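Citrate synthase (Metallosphaera sedula, PDB 6ABX) probably catalyses the condensation of oxaloacetate with acetyl-CoA and water to give citrate and CoA, in the tricarboxylic acid cycle. Local coordinates at residues L146-S149 with E150-Y154; L222-F225 with M226-E229; E342-K345 with D346-L349. All blocks are in the same frame, centred on the assembly; numbering follows the deposited sequence.

Overall arrangement
All three contacts are local: round a helix start, along a helix and across a helix end. Interaction 1 opens helix 148-157, interaction 2 closes helix 220-228, and interaction 3 spans the end of helix 324-343 and the loop after it. The centres of interactions 1 and 2 lie about 29 Å apart, and those of interactions 2 and 3 about 44 Å apart, on opposite sides of the chain's centre. The side chain of His-148 is about 11 Å from that of Arg-332, an oxaloacetate-binding residue. That of Gln-224 is about 5 Å from that of Leu-248, an acetyl-CoA-binding residue. A bound citrate lies about 12 Å from Lys-348's side chain. Interaction 3 alone meets the second subunit.

Interaction 1: residues L146-S149 with E150-Y154; sequences LSHS and ENFLY
Leu-146 sets its CG anti to its own carbonyl carbon (chi1 -62°), while Glu-150 turns its CG anti to the backbone N (chi1 -175°), as does Tyr-154. These torsions bring the three side chains together beside the first turns of helix 148-157. CD2 of Leu-146 sits against the carboxylate of Glu-150, 3.6 Å from its CD and nearly as close to both oxygens. CD1 of Leu-146 lies 3.8 Å from CB of Tyr-154, next to the root of the phenol ring. Leu-146 crosses both partners at about a right angle. CB of Leu-146 also meets CB of Asn-151 at 3.9 Å. The leucine, which precedes the helix, thus folds back over its first turns.

Three backbone bonds start the helix. The N of Asn-151 donates to O of Ser-147 at 2.9 Å, with an N-H...O angle of 163°. Phe-152 N donates to O of His-148, less straight, and Leu-153 N to O of Ser-149. A second bond reaches His-148 O from a water, which also accepts from ND2 of Asn-151 at 2.9 Å. This water bridge helps to fix the amide. The other end of the amide, OD1, accepts from the N of Asp-143. Ser-149 OG is hydrogen-bonded to OD1 of Asp-170.

Ser-147 occupies the N-cap position, but its hydroxyl makes no capping bond; it is hydrogen-bonded to a glycerol, probably from the crystallisation liquor. Glu-44 accepts from the N of His-148. The His-148 ring stacks with Phe-43, and Phe-152 meets Phe-319 edge-to-face. Phe-152 also packs on helix 112-134, and Leu-153 on helix 163-174. The whole is a helix N-terminus with a preceding hydrophobic residue folded back on it, set within the largely helical citrate synthase fold.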
ATOM      1  N   LEU A 146      17.106 -26.202  -8.697  1.00 14.37           N
ATOM      2  CA  LEU A 146      17.962 -25.509  -7.788  1.00 12.09           C
ATOM      3  C   LEU A 146      17.149 -24.993  -6.598  1.00 12.81           C
ATOM      4  O   LEU A 146      16.043 -24.607  -6.786  1.00 11.58           O
ATOM      5  CB  LEU A 146      18.642 -24.339  -8.519  1.00 12.78           C
ATOM      6  CG  LEU A 146      19.544 -24.707  -9.692  1.00 14.15           C
ATOM      7  CD1 LEU A 146      20.155 -23.429 -10.292  1.00 14.18           C
ATOM      8  CD2 LEU A 146      20.635 -25.656  -9.191  1.00 17.22           C
ATOM      9  N   SER A 147      17.801 -24.921  -5.441  1.00 12.54           N
ATOM     10  CA  SER A 147      17.182 -24.279  -4.276  1.00 14.45           C
ATOM     11  C   SER A 147      17.130 -22.759  -4.454  1.00 11.83           C
ATOM     12  O   SER A 147      17.647 -22.200  -5.390  1.00 11.76           O
ATOM     13  CB  SER A 147      17.890 -24.664  -3.023  1.00 19.33           C
ATOM     14  OG  SER A 147      17.570 -26.044  -2.748  1.00 30.38           O
ATOM     15  N   HIS A 148      16.372 -22.121  -3.569  1.00 11.65           N
ATOM     16  CA  HIS A 148      16.002 -20.708  -3.757  1.00 11.76           C
ATOM     17  C   HIS A 148      17.236 -19.849  -3.990  1.00 10.30           C
ATOM     18  O   HIS A 148      17.228 -19.045  -4.926  1.00 11.63           O
ATOM     19  CB  HIS A 148      15.191 -20.212  -2.563  1.00 10.91           C
ATOM     20  CG  HIS A 148      14.831 -18.786  -2.633  1.00 11.64           C
ATOM     21  ND1 HIS A 148      13.646 -18.371  -3.186  1.00 11.42           N
ATOM     22  CD2 HIS A 148      15.510 -17.668  -2.249  1.00 11.39           C
ATOM     23  CE1 HIS A 148      13.583 -17.047  -3.098  1.00 13.01           C
ATOM     24  NE2 HIS A 148      14.706 -16.594  -2.546  1.00 12.62           N
ATOM     25  N   SER A 149      18.187 -19.883  -3.059  1.00 10.68           N
ATOM     26  CA  SER A 149      19.329 -18.933  -3.119  1.00 11.80           C
ATOM     27  C   SER A 149      20.283 -19.319  -4.265  1.00 13.17           C
ATOM     28  O   SER A 149      20.805 -18.424  -4.949  1.00 11.98           O
ATOM     29  CB  SER A 149      20.025 -18.891  -1.783  1.00 12.49           C
ATOM     30  OG  SER A 149      19.142 -18.385  -0.781  1.00 12.98           O
ATOM     31  N   GLU A 150      20.464 -20.621  -4.483  1.00 13.00           N
ATOM     32  CA  GLU A 150      21.329 -21.069  -5.606  1.00 14.18           C
ATOM     33  C   GLU A 150      20.734 -20.561  -6.939  1.00 12.79           C
ATOM     34  O   GLU A 150      21.432 -20.038  -7.828  1.00 11.63           O
ATOM     35  CB  GLU A 150      21.504 -22.589  -5.623  1.00 18.76           C
ATOM     36  CG  GLU A 150      22.504 -22.944  -6.715  1.00 20.93           C
ATOM     37  CD  GLU A 150      23.042 -24.357  -6.827  1.00 27.81           C
ATOM     38  OE1 GLU A 150      22.539 -25.246  -6.064  1.00 25.23           O
ATOM     39  OE2 GLU A 150      23.963 -24.546  -7.697  1.00 26.39           O
ATOM     40  N   ASN A 151      19.418 -20.713  -7.090  1.00 11.38           N
ATOM     41  CA  ASN A 151      18.742 -20.285  -8.285  1.00 11.81           C
ATOM     42  C   ASN A 151      18.844 -18.762  -8.475  1.00 11.62           C
ATOM     43  O   ASN A 151      18.935 -18.274  -9.625  1.00 13.45           O
ATOM     44  CB  ASN A 151      17.263 -20.670  -8.286  1.00 11.44           C
ATOM     45  CG  ASN A 151      16.574 -20.235  -9.551  1.00 11.63           C
ATOM     46  OD1 ASN A 151      16.890 -20.773 -10.626  1.00 13.85           O
ATOM     47  ND2 ASN A 151      15.617 -19.337  -9.438  1.00 11.54           N
ATOM     48  N   PHE A 152      18.738 -17.995  -7.385  1.00  9.96           N
ATOM     49  CA  PHE A 152      18.762 -16.550  -7.475  1.00 10.75           C
ATOM     50  C   PHE A 152      20.118 -16.099  -8.072  1.00 10.43           C
ATOM     51  O   PHE A 152      20.170 -15.288  -9.015  1.00 11.15           O
ATOM     52  CB  PHE A 152      18.537 -15.937  -6.080  1.00 10.41           C
ATOM     53  CG  PHE A 152      18.029 -14.516  -6.049  1.00 10.89           C
ATOM     54  CD1 PHE A 152      18.042 -13.693  -7.163  1.00 10.48           C
ATOM     55  CD2 PHE A 152      17.519 -13.997  -4.875  1.00 11.64           C
ATOM     56  CE1 PHE A 152      17.553 -12.403  -7.112  1.00 10.49           C
ATOM     57  CE2 PHE A 152      17.065 -12.689  -4.824  1.00 12.45           C
ATOM     58  CZ  PHE A 152      17.024 -11.917  -5.948  1.00 11.11           C
ATOM     59  N   LEU A 153      21.193 -16.692  -7.594  1.00 10.52           N
ATOM     60  CA  LEU A 153      22.530 -16.359  -8.117  1.00 12.51           C
ATOM     61  C   LEU A 153      22.705 -16.858  -9.551  1.00 12.90           C
ATOM     62  O   LEU A 153      23.277 -16.181 -10.384  1.00 11.07           O
ATOM     63  CB  LEU A 153      23.615 -16.920  -7.209  1.00 12.63           C
ATOM     64  CG  LEU A 153      23.718 -16.252  -5.834  1.00 13.27           C
ATOM     65  CD1 LEU A 153      24.746 -16.962  -4.982  1.00 13.92           C
ATOM     66  CD2 LEU A 153      24.034 -14.785  -5.965  1.00 14.53           C
ATOM     67  N   TYR A 154      22.135 -18.014  -9.857  1.00 11.39           N
ATOM     68  CA  TYR A 154      22.157 -18.581 -11.221  1.00 12.78           C
ATOM     69  C   TYR A 154      21.471 -17.627 -12.210  1.00 12.23           C
ATOM     70  O   TYR A 154      21.980 -17.339 -13.277  1.00 12.39           O
ATOM     71  CB  TYR A 154      21.484 -19.954 -11.226  1.00 13.19           C
ATOM     72  CG  TYR A 154      21.134 -20.465 -12.592  1.00 13.56           C
ATOM     73  CD1 TYR A 154      22.135 -20.851 -13.467  1.00 16.34           C
ATOM     74  CD2 TYR A 154      19.835 -20.477 -13.046  1.00 15.53           C
ATOM     75  CE1 TYR A 154      21.821 -21.251 -14.761  1.00 16.92           C
ATOM     76  CE2 TYR A 154      19.502 -20.909 -14.324  1.00 15.68           C
ATOM     77  CZ  TYR A 154      20.509 -21.322 -15.175  1.00 18.76           C
ATOM     78  OH  TYR A 154      20.210 -21.724 -16.458  1.00 20.26           O
TER
HETATM   79  O   HOH W   1      20.418 -25.996  -5.171  1.00 23.16           O
HETATM   80  O   HOH W   2      15.368 -18.009  -6.873  1.00 13.86           O

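Interaction 2: residues L222-F225 with M226-E229; sequences LKQF and MEIE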
ATOM      1  N   LEU A 222      26.958   1.492   1.663  1.00 15.35           N
ATOM      2  CA  LEU A 222      27.879   1.010   0.627  1.00 15.95           C
ATOM      3  C   LEU A 222      28.423   2.191  -0.180  1.00 16.26           C
ATOM      4  O   LEU A 222      29.594   2.178  -0.517  1.00 15.76           O
ATOM      5  CB  LEU A 222      27.157   0.043  -0.312  1.00 16.24           C
ATOM      6  CG  LEU A 222      28.018  -0.419  -1.503  1.00 16.27           C
ATOM      7  CD1 LEU A 222      29.268  -1.149  -1.036  1.00 16.34           C
ATOM      8  CD2 LEU A 222      27.218  -1.320  -2.438  1.00 18.96           C
ATOM      9  N   LYS A 223      27.549   3.142  -0.553  1.00 18.31           N
ATOM     10  CA  LYS A 223      27.954   4.343  -1.283  1.00 20.05           C
ATOM     11  C   LYS A 223      29.064   5.062  -0.516  1.00 20.06           C
ATOM     12  O   LYS A 223      30.028   5.499  -1.121  1.00 17.85           O
ATOM     13  CB  LYS A 223      26.745   5.274  -1.463  1.00 26.17           C
ATOM     14  CG  LYS A 223      26.954   6.575  -2.236  1.00 34.11           C
ATOM     15  CD  LYS A 223      25.601   7.317  -2.459  1.00 41.36           C
ATOM     16  CE  LYS A 223      25.580   8.330  -3.587  1.00 47.92           C
ATOM     17  NZ  LYS A 223      25.747   9.708  -3.063  1.00 54.35           N
ATOM     18  N   GLN A 224      28.883   5.222   0.794  1.00 17.90           N
ATOM     19  CA  GLN A 224      29.879   5.826   1.706  1.00 20.84           C
ATOM     20  C   GLN A 224      31.212   5.089   1.582  1.00 18.19           C
ATOM     21  O   GLN A 224      32.282   5.719   1.395  1.00 18.52           O
ATOM     22  CB  GLN A 224      29.420   5.736   3.172  1.00 26.07           C
ATOM     23  CG  GLN A 224      29.628   6.965   4.017  1.00 39.38           C
ATOM     24  CD  GLN A 224      28.452   7.906   3.878  1.00 45.37           C
ATOM     25  OE1 GLN A 224      27.767   7.870   2.853  1.00 55.29           O
ATOM     26  NE2 GLN A 224      28.215   8.757   4.882  1.00 38.79           N
ATOM     27  N   PHE A 225      31.192   3.752   1.697  1.00 16.07           N
ATOM     28  CA  PHE A 225      32.425   2.976   1.605  1.00 15.42           C
ATOM     29  C   PHE A 225      33.116   3.229   0.244  1.00 16.22           C
ATOM     30  O   PHE A 225      34.373   3.336   0.163  1.00 16.70           O
ATOM     31  CB  PHE A 225      32.203   1.474   1.799  1.00 15.69           C
ATOM     32  CG  PHE A 225      31.442   1.090   3.045  1.00 15.40           C
ATOM     33  CD1 PHE A 225      31.523   1.823   4.226  1.00 15.30           C
ATOM     34  CD2 PHE A 225      30.605  -0.019   3.020  1.00 15.13           C
ATOM     35  CE1 PHE A 225      30.816   1.431   5.358  1.00 14.57           C
ATOM     36  CE2 PHE A 225      29.892  -0.390   4.143  1.00 14.58           C
ATOM     37  CZ  PHE A 225      29.970   0.345   5.298  1.00 14.78           C
ATOM     38  N   MET A 226      32.318   3.284  -0.836  1.00 17.22           N
ATOM     39  CA  MET A 226      32.867   3.482  -2.168  1.00 17.59           C
ATOM     40  C   MET A 226      33.483   4.888  -2.246  1.00 19.39           C
ATOM     41  O   MET A 226      34.544   5.042  -2.822  1.00 21.34           O
ATOM     42  CB  MET A 226      31.790   3.315  -3.235  1.00 19.76           C
ATOM     43  CG  MET A 226      31.365   1.885  -3.376  1.00 22.64           C
ATOM     44  SD  MET A 226      30.028   1.773  -4.569  1.00 25.45           S
ATOM     45  CE  MET A 226      30.178   0.031  -4.909  1.00 25.15           C
ATOM     46  N   GLU A 227      32.839   5.877  -1.638  1.00 18.73           N
ATOM     47  CA  GLU A 227      33.382   7.284  -1.677  1.00 19.07           C
ATOM     48  C   GLU A 227      34.696   7.375  -0.881  1.00 18.24           C
ATOM     49  O   GLU A 227      35.627   8.114  -1.286  1.00 20.13           O
ATOM     50  CB  GLU A 227      32.367   8.302  -1.162  1.00 22.02           C
ATOM     51  CG  GLU A 227      31.137   8.452  -2.041  1.00 24.32           C
ATOM     52  CD  GLU A 227      30.057   9.348  -1.480  1.00 30.51           C
ATOM     53  OE1 GLU A 227      30.137   9.724  -0.296  1.00 31.55           O
ATOM     54  OE2 GLU A 227      29.131   9.685  -2.243  1.00 30.29           O
ATOM     55  N   ILE A 228      34.841   6.592   0.191  1.00 18.89           N
ATOM     56  CA  ILE A 228      36.054   6.586   1.017  1.00 18.70           C
ATOM     57  C   ILE A 228      37.215   6.088   0.152  1.00 22.07           C
ATOM     58  O   ILE A 228      38.310   6.635   0.234  1.00 20.52           O
ATOM     59  CB  ILE A 228      35.864   5.767   2.307  1.00 17.17           C
ATOM     60  CG1 ILE A 228      34.875   6.448   3.255  1.00 15.89           C
ATOM     61  CG2 ILE A 228      37.180   5.428   2.996  1.00 17.08           C
ATOM     62  CD1 ILE A 228      34.380   5.565   4.328  1.00 15.66           C
ATOM     63  N   GLU A 229      36.949   5.056  -0.667  1.00 23.36           N
ATOM     64  CA  GLU A 229      37.862   4.514  -1.696  1.00 25.65           C
ATOM     65  C   GLU A 229      38.990   3.655  -1.116  1.00 26.98           C
ATOM     66  O   GLU A 229      39.243   2.546  -1.612  1.00 25.26           O
ATOM     67  CB  GLU A 229      38.517   5.614  -2.530  1.00 32.18           C
ATOM     68  CG  GLU A 229      37.604   6.239  -3.553  1.00 37.56           C
ATOM     69  CD  GLU A 229      38.334   6.950  -4.681  1.00 46.30           C
ATOM     70  OE1 GLU A 229      37.811   7.976  -5.155  1.00 53.68           O
ATOM     71  OE2 GLU A 229      39.431   6.476  -5.080  1.00 51.38           O
TER
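Leu-222 and Met-226 meet one turn apart on helix 220-228, the last turns of a short alpha-helix in the citrate synthase fold. The methyl CE of Met-226 reaches back to CG of Leu-222 at 4.1 Å and stands equally far from both leucine methyls. Met-226 can reach there because its chain is extended beyond CG. On the way CG of Met-226 passes 3.4 Å from O of Leu-222. Tyr-315 of helix 310-316 touches both side chains.

The tightly packed side of the helix belongs to Phe-225 and Ile-228. They point into the protein and share Ile-285 of helix 277-297. Phe-225 also meets Phe-308 edge-to-face. CG1 of Ile-228 lies 3.3 Å from O of Gln-224, against the helix backbone. Gln-224 is buried as well, packed on Tyr-237 and Lys-241 of helix 234-243. It touches Met-249 and comes near Leu-248, an acetyl-CoA-binding residue.

The solvent side is looser. Lys-223 and Glu-227 are exposed and form a salt bridge, but its NZ-OE2 separation of 3.5 Å makes the hydrogen bond weak. The lysine bends at its last torsion (chi4 -99°), which turns NZ off the line of its otherwise extended chain. The carboxylate has a second partner, since OE1 is hydrogen-bonded to the hydroxyl of Tyr-237. That bond probably does more to hold the acid than the lysine does.

Backbone bonds run from Met-226, Glu-227 and Ile-228 to the O atoms four residues earlier. Glu-229 then leaves helical geometry with a positive phi of 76°. Even so, N of Glu-229 donates to O of Phe-225 at 3.2 Å, with an N-H...O angle of 162°.

Interaction 3: residues E342-K345 with D346-L349; sequences EYLK and DNKL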
ATOM      1  N   GLU A 342      -1.686 -13.952  10.291  1.00 14.15           N
ATOM      2  CA  GLU A 342      -1.880 -13.995  11.724  1.00 14.91           C
ATOM      3  C   GLU A 342      -2.996 -13.031  12.136  1.00 15.92           C
ATOM      4  O   GLU A 342      -3.877 -13.425  12.901  1.00 15.88           O
ATOM      5  CB  GLU A 342      -0.561 -13.671  12.419  1.00 15.57           C
ATOM      6  CG  GLU A 342      -0.660 -13.591  13.902  1.00 15.82           C
ATOM      7  CD  GLU A 342       0.649 -13.229  14.562  1.00 13.98           C
ATOM      8  OE1 GLU A 342       1.142 -12.077  14.330  1.00 15.03           O
ATOM      9  OE2 GLU A 342       1.161 -14.090  15.339  1.00 14.57           O
ATOM     10  N   TYR A 343      -2.929 -11.795  11.639  1.00 14.65           N
ATOM     11  CA  TYR A 343      -3.896 -10.718  11.989  1.00 15.03           C
ATOM     12  C   TYR A 343      -5.319 -11.108  11.612  1.00 14.75           C
ATOM     13  O   TYR A 343      -6.276 -10.832  12.396  1.00 16.99           O
ATOM     14  CB  TYR A 343      -3.525  -9.419  11.268  1.00 14.43           C
ATOM     15  CG  TYR A 343      -4.280  -8.220  11.778  1.00 15.15           C
ATOM     16  CD1 TYR A 343      -3.951  -7.659  12.992  1.00 14.24           C
ATOM     17  CD2 TYR A 343      -5.283  -7.623  11.031  1.00 13.74           C
ATOM     18  CE1 TYR A 343      -4.654  -6.588  13.511  1.00 15.65           C
ATOM     19  CE2 TYR A 343      -5.980  -6.540  11.526  1.00 14.13           C
ATOM     20  CZ  TYR A 343      -5.646  -5.992  12.747  1.00 14.73           C
ATOM     21  OH  TYR A 343      -6.341  -4.917  13.271  1.00 16.88           O
ATOM     22  N   LEU A 344      -5.468 -11.712  10.429  1.00 14.10           N
ATOM     23  CA  LEU A 344      -6.753 -12.034   9.861  1.00 16.17           C
ATOM     24  C   LEU A 344      -7.430 -13.209  10.582  1.00 19.07           C
ATOM     25  O   LEU A 344      -8.568 -13.517  10.232  1.00 18.33           O
ATOM     26  CB  LEU A 344      -6.634 -12.364   8.376  1.00 15.54           C
ATOM     27  CG  LEU A 344      -6.285 -11.170   7.478  1.00 14.67           C
ATOM     28  CD1 LEU A 344      -6.054 -11.644   6.065  1.00 16.03           C
ATOM     29  CD2 LEU A 344      -7.370 -10.086   7.524  1.00 15.82           C
ATOM     30  N   LYS A 345      -6.731 -13.869  11.517  1.00 19.66           N
ATOM     31  CA  LYS A 345      -7.372 -14.872  12.358  1.00 20.24           C
ATOM     32  C   LYS A 345      -8.455 -14.193  13.206  1.00 20.70           C
ATOM     33  O   LYS A 345      -9.394 -14.859  13.628  1.00 23.15           O
ATOM     34  CB  LYS A 345      -6.371 -15.523  13.314  1.00 21.98           C
ATOM     35  CG  LYS A 345      -5.310 -16.366  12.642  1.00 26.87           C
ATOM     36  CD  LYS A 345      -5.900 -17.369  11.726  1.00 32.87           C
ATOM     37  CE  LYS A 345      -5.098 -18.651  11.666  1.00 39.53           C
ATOM     38  NZ  LYS A 345      -3.871 -18.471  10.862  1.00 43.97           N
ATOM     39  N   ASP A 346      -8.293 -12.899  13.475  1.00 18.59           N
ATOM     40  CA  ASP A 346      -9.289 -12.106  14.267  1.00 19.62           C
ATOM     41  C   ASP A 346      -9.202 -10.647  13.794  1.00 16.56           C
ATOM     42  O   ASP A 346      -8.687  -9.794  14.492  1.00 16.82           O
ATOM     43  CB  ASP A 346      -9.009 -12.209  15.763  1.00 22.04           C
ATOM     44  CG  ASP A 346     -10.059 -11.534  16.633  1.00 26.56           C
ATOM     45  OD1 ASP A 346     -11.167 -11.387  16.161  1.00 27.66           O
ATOM     46  OD2 ASP A 346      -9.714 -11.131  17.772  1.00 36.97           O
ATOM     47  N   ASN A 347      -9.659 -10.411  12.557  1.00 16.03           N
ATOM     48  CA  ASN A 347      -9.456  -9.118  11.893  1.00 15.47           C
ATOM     49  C   ASN A 347     -10.160  -8.002  12.667  1.00 17.65           C
ATOM     50  O   ASN A 347     -11.220  -8.191  13.262  1.00 17.49           O
ATOM     51  CB  ASN A 347      -9.947  -9.119  10.454  1.00 14.78           C
ATOM     52  CG  ASN A 347      -9.656  -7.822   9.744  1.00 16.24           C
ATOM     53  OD1 ASN A 347      -8.517  -7.352   9.789  1.00 15.81           O
ATOM     54  ND2 ASN A 347     -10.681  -7.190   9.196  1.00 15.85           N
ATOM     55  N   LYS A 348      -9.554  -6.825  12.635  1.00 16.10           N
ATOM     56  CA  LYS A 348     -10.203  -5.577  13.020  1.00 17.46           C
ATOM     57  C   LYS A 348      -9.724  -4.467  12.081  1.00 16.82           C
ATOM     58  O   LYS A 348      -8.526  -4.287  11.909  1.00 16.14           O
ATOM     59  CB  LYS A 348      -9.853  -5.197  14.460  1.00 18.27           C
ATOM     60  CG  LYS A 348     -10.634  -4.004  15.000  1.00 20.09           C
ATOM     61  CD  LYS A 348     -10.417  -3.760  16.483  1.00 23.48           C
ATOM     62  CE  LYS A 348     -11.171  -2.544  16.975  1.00 28.17           C
ATOM     63  NZ  LYS A 348     -12.619  -2.788  16.988  1.00 35.64           N
ATOM     64  N   LEU A 349     -10.682  -3.748  11.463  1.00 16.11           N
ATOM     65  CA  LEU A 349     -10.387  -2.578  10.628  1.00 15.24           C
ATOM     66  C   LEU A 349      -9.501  -1.609  11.390  1.00 15.09           C
ATOM     67  O   LEU A 349      -9.782  -1.261  12.551  1.00 13.07           O
ATOM     68  CB  LEU A 349     -11.704  -1.916  10.189  1.00 14.51           C
ATOM     69  CG  LEU A 349     -11.575  -0.649   9.336  1.00 16.13           C
ATOM     70  CD1 LEU A 349     -11.189  -1.018   7.919  1.00 15.85           C
ATOM     71  CD2 LEU A 349     -12.872   0.144   9.288  1.00 16.80           C
TER
HETATM   72  O   HOH W   3     -11.398 -12.463  11.355  1.00 35.34           O
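Tyr-343 stretches past Asn-347 to Lys-348, where its hydroxyl finds a backbone carbonyl. At CB the chain turns CG anti to the backbone N (chi1 -168°), which sends the ring alongside the departing chain. CD2 of Tyr-343 passes 3.5 Å from OD1 of Asn-347, and CE2 comes closer to the same oxygen, at 3.2 Å. The planes of the Tyr-343 ring and the Asn-347 amide are 78° apart. CZ of Tyr-343 lies 3.5 Å from O of Lys-348. At the tip, OH of Tyr-343 donates to O of Lys-348 at 2.7 Å, on a lone pair and in the carbonyl plane. The accepting oxygen lies at the ring edge.

Asn-347 OD1 is buried here with no polar partner in the model. CD2 of Leu-344 comes to 3.7 Å from OD1 of Asn-347, and these two side chains run side by side, pointing the same way. ND2 is held by O of Ser-193. The turn is closed by N of Asp-346, which donates to O of Tyr-343 from above the carbonyl plane.

Glu-342 forms a salt bridge with Lys-13 of strand 11-15. Lys-348 forms a salt bridge with Glu-8 of the second subunit, and Leu-349 O accepts from Arg-254 of that subunit. The contact therefore lies at the dimer interface, where the chain leaves helix 324-343 and heads for strand 353-356.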